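Local coordinates for uncharacterized protein (Cytophaga hutchinsonii ATCC 33406, PDB 3FF4) that is of unknown function but probably binds coenzyme A or a related nucleotide through a Rossmann-like domain, at residues 60-71 / 83-94. Residues are numbered along the deposited sequence; the frame is centred on the assembly and turned at random. Where two conformers were deposited one is given.
Sequences DTVTLYINPQNQ and PKRVIFNPGTEN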
loop_
_atom_site.group_PDB
_atom_site.type_symbol
_atom_site.label_atom_id
_atom_site.label_comp_id
_atom_site.label_asym_id
_atom_site.label_seq_id
_atom_site.Cartn_x
_atom_site.Cartn_y
_atom_site.Cartn_z
ATOM N N ASP A 60 -5.684 -6.288 -4.521
ATOM C CA ASP A 60 -4.924 -6.280 -5.769
ATOM C C ASP A 60 -3.501 -5.758 -5.530
ATOM O O ASP A 60 -2.503 -6.375 -5.947
ATOM C CB ASP A 60 -5.652 -5.419 -6.812
ATOM C CG ASP A 60 -4.897 -5.312 -8.136
ATOM O OD1 ASP A 60 -5.341 -5.918 -9.144
ATOM O OD2 ASP A 60 -3.877 -4.588 -8.191
ATOM N N THR A 61 -3.422 -4.608 -4.875
ATOM C CA THR A 61 -2.185 -3.881 -4.692
ATOM C C THR A 61 -1.992 -3.533 -3.222
ATOM O O THR A 61 -2.905 -3.016 -2.574
ATOM C CB THR A 61 -2.198 -2.559 -5.537
ATOM O OG1 THR A 61 -2.241 -2.873 -6.930
ATOM C CG2 THR A 61 -0.960 -1.714 -5.240
ATOM N N VAL A 62 -0.807 -3.813 -2.689
ATOM C CA VAL A 62 -0.394 -3.209 -1.428
ATOM C C VAL A 62 0.494 -2.009 -1.827
ATOM O O VAL A 62 1.458 -2.158 -2.576
ATOM C CB VAL A 62 0.340 -4.196 -0.521
ATOM C CG1 VAL A 62 0.929 -3.477 0.734
ATOM C CG2 VAL A 62 -0.615 -5.372 -0.112
ATOM N N THR A 63 0.132 -0.820 -1.364
ATOM C CA THR A 63 0.998 0.355 -1.570
ATOM C C THR A 63 1.664 0.768 -0.248
ATOM O O THR A 63 1.007 1.038 0.778
ATOM C CB THR A 63 0.278 1.539 -2.321
ATOM O OG1 THR A 63 1.228 2.569 -2.682
ATOM C CG2 THR A 63 -0.903 2.136 -1.473
ATOM N N LEU A 64 2.986 0.760 -0.283
ATOM C CA LEU A 64 3.820 0.855 0.904
ATOM C C LEU A 64 4.238 2.278 1.249
ATOM O O LEU A 64 4.839 2.977 0.410
ATOM C CB LEU A 64 5.103 0.067 0.693
ATOM C CG LEU A 64 5.051 -1.450 0.792
ATOM C CD1 LEU A 64 6.460 -1.934 0.485
ATOM C CD2 LEU A 64 4.647 -1.854 2.206
ATOM N N TYR A 65 3.949 2.667 2.493
ATOM C CA TYR A 65 4.423 3.926 3.028
ATOM C C TYR A 65 5.082 3.709 4.372
ATOM O O TYR A 65 4.855 4.492 5.264
ATOM C CB TYR A 65 3.287 4.964 3.136
ATOM C CG TYR A 65 2.880 5.434 1.775
ATOM C CD1 TYR A 65 3.622 6.423 1.111
ATOM C CD2 TYR A 65 1.792 4.842 1.103
ATOM C CE1 TYR A 65 3.276 6.842 -0.187
ATOM C CE2 TYR A 65 1.428 5.276 -0.200
ATOM C CZ TYR A 65 2.169 6.261 -0.820
ATOM O OH TYR A 65 1.850 6.668 -2.097
ATOM N N ILE A 66 5.842 2.625 4.532
ATOM C CA ILE A 66 6.610 2.376 5.756
ATOM C C ILE A 66 8.041 2.189 5.299
ATOM O O ILE A 66 8.270 1.712 4.197
ATOM C CB ILE A 66 6.140 1.109 6.528
ATOM C CG1 ILE A 66 5.833 -0.029 5.550
ATOM C CG2 ILE A 66 4.873 1.393 7.364
ATOM C CD1 ILE A 66 5.731 -1.417 6.256
ATOM N N ASN A 67 8.993 2.599 6.124
ATOM C CA ASN A 67 10.381 2.533 5.753
ATOM C C ASN A 67 10.840 1.061 5.797
ATOM O O ASN A 67 10.166 0.215 6.443
ATOM C CB ASN A 67 11.231 3.470 6.649
ATOM C CG ASN A 67 11.309 3.010 8.135
ATOM O OD1 ASN A 67 11.384 1.822 8.451
ATOM N ND2 ASN A 67 11.324 3.982 9.043
ATOM N N PRO A 68 11.967 0.754 5.126
ATOM C CA PRO A 68 12.434 -0.620 5.037
ATOM C C PRO A 68 12.660 -1.291 6.397
ATOM O O PRO A 68 12.381 -2.487 6.531
ATOM C CB PRO A 68 13.735 -0.502 4.234
ATOM C CG PRO A 68 13.522 0.718 3.381
ATOM C CD PRO A 68 12.793 1.664 4.308
ATOM N N GLN A 69 13.149 -0.546 7.388
ATOM C CA GLN A 69 13.312 -1.094 8.741
ATOM C C GLN A 69 11.976 -1.608 9.305
ATOM O O GLN A 69 11.900 -2.742 9.792
ATOM C CB GLN A 69 13.950 -0.069 9.690
ATOM C CG GLN A 69 15.463 0.043 9.562
ATOM C CD GLN A 69 15.995 1.367 10.096
ATOM O OE1 GLN A 69 15.334 2.412 9.986
ATOM N NE2 GLN A 69 17.192 1.329 10.683
ATOM N N ASN A 70 10.931 -0.786 9.201
ATOM C CA ASN A 70 9.583 -1.142 9.662
ATOM C C ASN A 70 8.866 -2.199 8.822
ATOM O O ASN A 70 7.861 -2.754 9.268
ATOM C CB ASN A 70 8.693 0.101 9.796
ATOM C CG ASN A 70 9.156 1.042 10.905
ATOM O OD1 ASN A 70 9.699 0.613 11.929
ATOM N ND2 ASN A 70 8.940 2.340 10.706
ATOM N N GLN A 71 9.373 -2.475 7.618
ATOM C CA GLN A 71 8.785 -3.477 6.748
ATOM C C GLN A 71 9.076 -4.877 7.259
ATOM O O GLN A 71 8.275 -5.767 7.075
ATOM C CB GLN A 71 9.316 -3.354 5.318
ATOM C CG GLN A 71 8.806 -2.169 4.525
ATOM C CD GLN A 71 9.602 -1.949 3.246
ATOM O OE1 GLN A 71 10.197 -2.891 2.701
ATOM N NE2 GLN A 71 9.589 -0.711 2.742
ATOM N N PRO A 83 -1.191 -10.345 -2.633
ATOM C CA PRO A 83 -1.642 -9.337 -3.593
ATOM C C PRO A 83 -1.070 -9.641 -4.969
ATOM O O PRO A 83 -0.092 -10.365 -5.053
ATOM C CB PRO A 83 -0.991 -8.054 -3.073
ATOM C CG PRO A 83 0.241 -8.498 -2.380
ATOM C CD PRO A 83 -0.139 -9.829 -1.735
ATOM N N LYS A 84 -1.640 -9.078 -6.031
ATOM C CA LYS A 84 -1.009 -9.147 -7.357
ATOM C C LYS A 84 0.269 -8.302 -7.429
ATOM O O LYS A 84 1.215 -8.649 -8.118
ATOM C CB LYS A 84 -1.979 -8.661 -8.427
ATOM C CG LYS A 84 -3.271 -9.470 -8.488
ATOM C CD LYS A 84 -4.079 -9.077 -9.704
ATOM C CE LYS A 84 -3.523 -9.774 -10.946
ATOM N NZ LYS A 84 -4.334 -9.473 -12.152
ATOM N N ARG A 85 0.310 -7.207 -6.679
ATOM C CA ARG A 85 1.371 -6.229 -6.848
ATOM C C ARG A 85 1.641 -5.518 -5.533
ATOM O O ARG A 85 0.711 -5.259 -4.753
ATOM C CB ARG A 85 0.959 -5.195 -7.911
ATOM C CG ARG A 85 1.894 -3.971 -8.037
ATOM C CD ARG A 85 1.414 -3.018 -9.122
ATOM N NE ARG A 85 0.109 -2.445 -8.784
ATOM C CZ ARG A 85 -0.559 -1.579 -9.549
ATOM N NH1 ARG A 85 -0.048 -1.177 -10.736
ATOM N NH2 ARG A 85 -1.744 -1.123 -9.137
ATOM N N VAL A 86 2.909 -5.180 -5.295
ATOM C CA VAL A 86 3.266 -4.344 -4.170
ATOM C C VAL A 86 4.033 -3.131 -4.724
ATOM O O VAL A 86 5.002 -3.302 -5.477
ATOM C CB VAL A 86 4.107 -5.094 -3.115
ATOM C CG1 VAL A 86 4.565 -4.151 -2.005
ATOM C CG2 VAL A 86 3.322 -6.263 -2.470
ATOM N N ILE A 87 3.578 -1.924 -4.389
ATOM C CA ILE A 87 4.251 -0.686 -4.857
ATOM C C ILE A 87 5.185 -0.124 -3.769
ATOM O O ILE A 87 4.753 0.103 -2.612
ATOM C CB ILE A 87 3.265 0.417 -5.260
ATOM C CG1 ILE A 87 2.315 -0.080 -6.343
ATOM C CG2 ILE A 87 4.045 1.722 -5.728
ATOM C CD1 ILE A 87 1.167 0.887 -6.695
ATOM N N PHE A 88 6.461 0.027 -4.139
ATOM C CA PHE A 88 7.497 0.694 -3.319
ATOM C C PHE A 88 7.586 2.189 -3.684
ATOM O O PHE A 88 8.309 2.578 -4.634
ATOM C CB PHE A 88 8.853 -0.008 -3.531
ATOM C CG PHE A 88 8.853 -1.412 -3.038
ATOM C CD1 PHE A 88 9.368 -1.723 -1.789
ATOM C CD2 PHE A 88 8.212 -2.407 -3.760
ATOM C CE1 PHE A 88 9.308 -3.034 -1.326
ATOM C CE2 PHE A 88 8.142 -3.707 -3.281
ATOM C CZ PHE A 88 8.688 -4.023 -2.084
ATOM N N ASN A 89 6.829 3.017 -2.947
ATOM C CA ASN A 89 6.858 4.474 -3.121
ATOM C C ASN A 89 8.215 5.028 -2.653
ATOM O O ASN A 89 8.943 4.321 -1.946
ATOM C CB ASN A 89 5.662 5.113 -2.402
ATOM C CG ASN A 89 4.362 4.531 -2.880
ATOM O OD1 ASN A 89 3.890 4.861 -3.965
ATOM N ND2 ASN A 89 3.814 3.608 -2.123
ATOM N N PRO A 90 8.569 6.265 -3.068
ATOM C CA PRO A 90 9.866 6.824 -2.742
ATOM C C PRO A 90 10.261 6.721 -1.275
ATOM O O PRO A 90 9.509 7.136 -0.361
ATOM C CB PRO A 90 9.755 8.288 -3.233
ATOM C CG PRO A 90 8.906 8.131 -4.508
ATOM C CD PRO A 90 7.814 7.153 -3.977
ATOM N N GLY A 91 11.445 6.153 -1.087
ATOM C CA GLY A 91 12.048 5.940 0.215
ATOM C C GLY A 91 11.644 4.622 0.863
ATOM O O GLY A 91 12.096 4.326 1.976
ATOM N N THR A 92 10.809 3.814 0.203
ATOM C CA THR A 92 10.444 2.524 0.791
ATOM C C THR A 92 11.171 1.366 0.092
ATOM O O THR A 92 10.994 0.205 0.476
ATOM C CB THR A 92 8.916 2.263 0.743
ATOM O OG1 THR A 92 8.523 2.054 -0.617
ATOM C CG2 THR A 92 8.121 3.434 1.349
ATOM N N GLU A 93 11.978 1.675 -0.925
ATOM C CA GLU A 93 12.655 0.640 -1.713
ATOM C C GLU A 93 13.420 -0.343 -0.808
ATOM O O GLU A 93 14.140 0.059 0.116
ATOM C CB GLU A 93 13.637 1.237 -2.749
ATOM C CG GLU A 93 13.007 2.080 -3.875
ATOM C CD GLU A 93 12.754 3.545 -3.485
ATOM O OE1 GLU A 93 12.839 3.887 -2.277
ATOM O OE2 GLU A 93 12.431 4.364 -4.381
ATOM N N ASN A 94 13.284 -1.630 -1.107
ATOM C CA ASN A 94 13.817 -2.658 -0.242
ATOM C C ASN A 94 14.103 -3.872 -1.113
ATOM O O ASN A 94 13.197 -4.626 -1.462
ATOM C CB ASN A 94 12.811 -2.976 0.882
ATOM C CG ASN A 94 13.281 -4.090 1.816
ATOM O OD1 ASN A 94 14.287 -4.750 1.555
ATOM N ND2 ASN A 94 12.545 -4.300 2.912
HETATM O O HOH W 1 -4.622 -6.301 -11.768
#
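N89 reaches across from the end of strand 85-88 to T63 and L64, a case of one asparagine joining two parallel strands just where their backbone pairing gives out. The strands 61-64 and 85-88 run parallel, their axes inclined by 15°, I87 N bonding to V62 O and L64 N to I87 O. Beyond them N89 takes over through its side chain. CB rests against Y65 CE1 at 3.7 Å, and CG lies near the phenol end of that ring. With CG anti to the carbonyl carbon (chi1 -56°), the amide reaches back to the other strand, where ND2 spends both hydrogens: one on L64 O at 2.8 Å, almost straight at 175° although ND2 stands above that carbonyl plane, the other on T63 OG1, also 2.8 Å away. Both acceptors lie in the amide plane, which fixes its rotation, while ND2 sits over one face of Y65. OD1 is hydrogen-bonded to T113 OG1, which is also hydrogen-bonded to T63 OG1. Farther on, Q71 NE2 binds T92 O at 2.8 Å. In this Rossmann-like parallel sheet the pair is linked through helix 75-81; the backbones of T61 and T63 hydrogen-bond to strand 7-10, V86 and F88 pack on helix 95-103, and I87 faces helix 113-119.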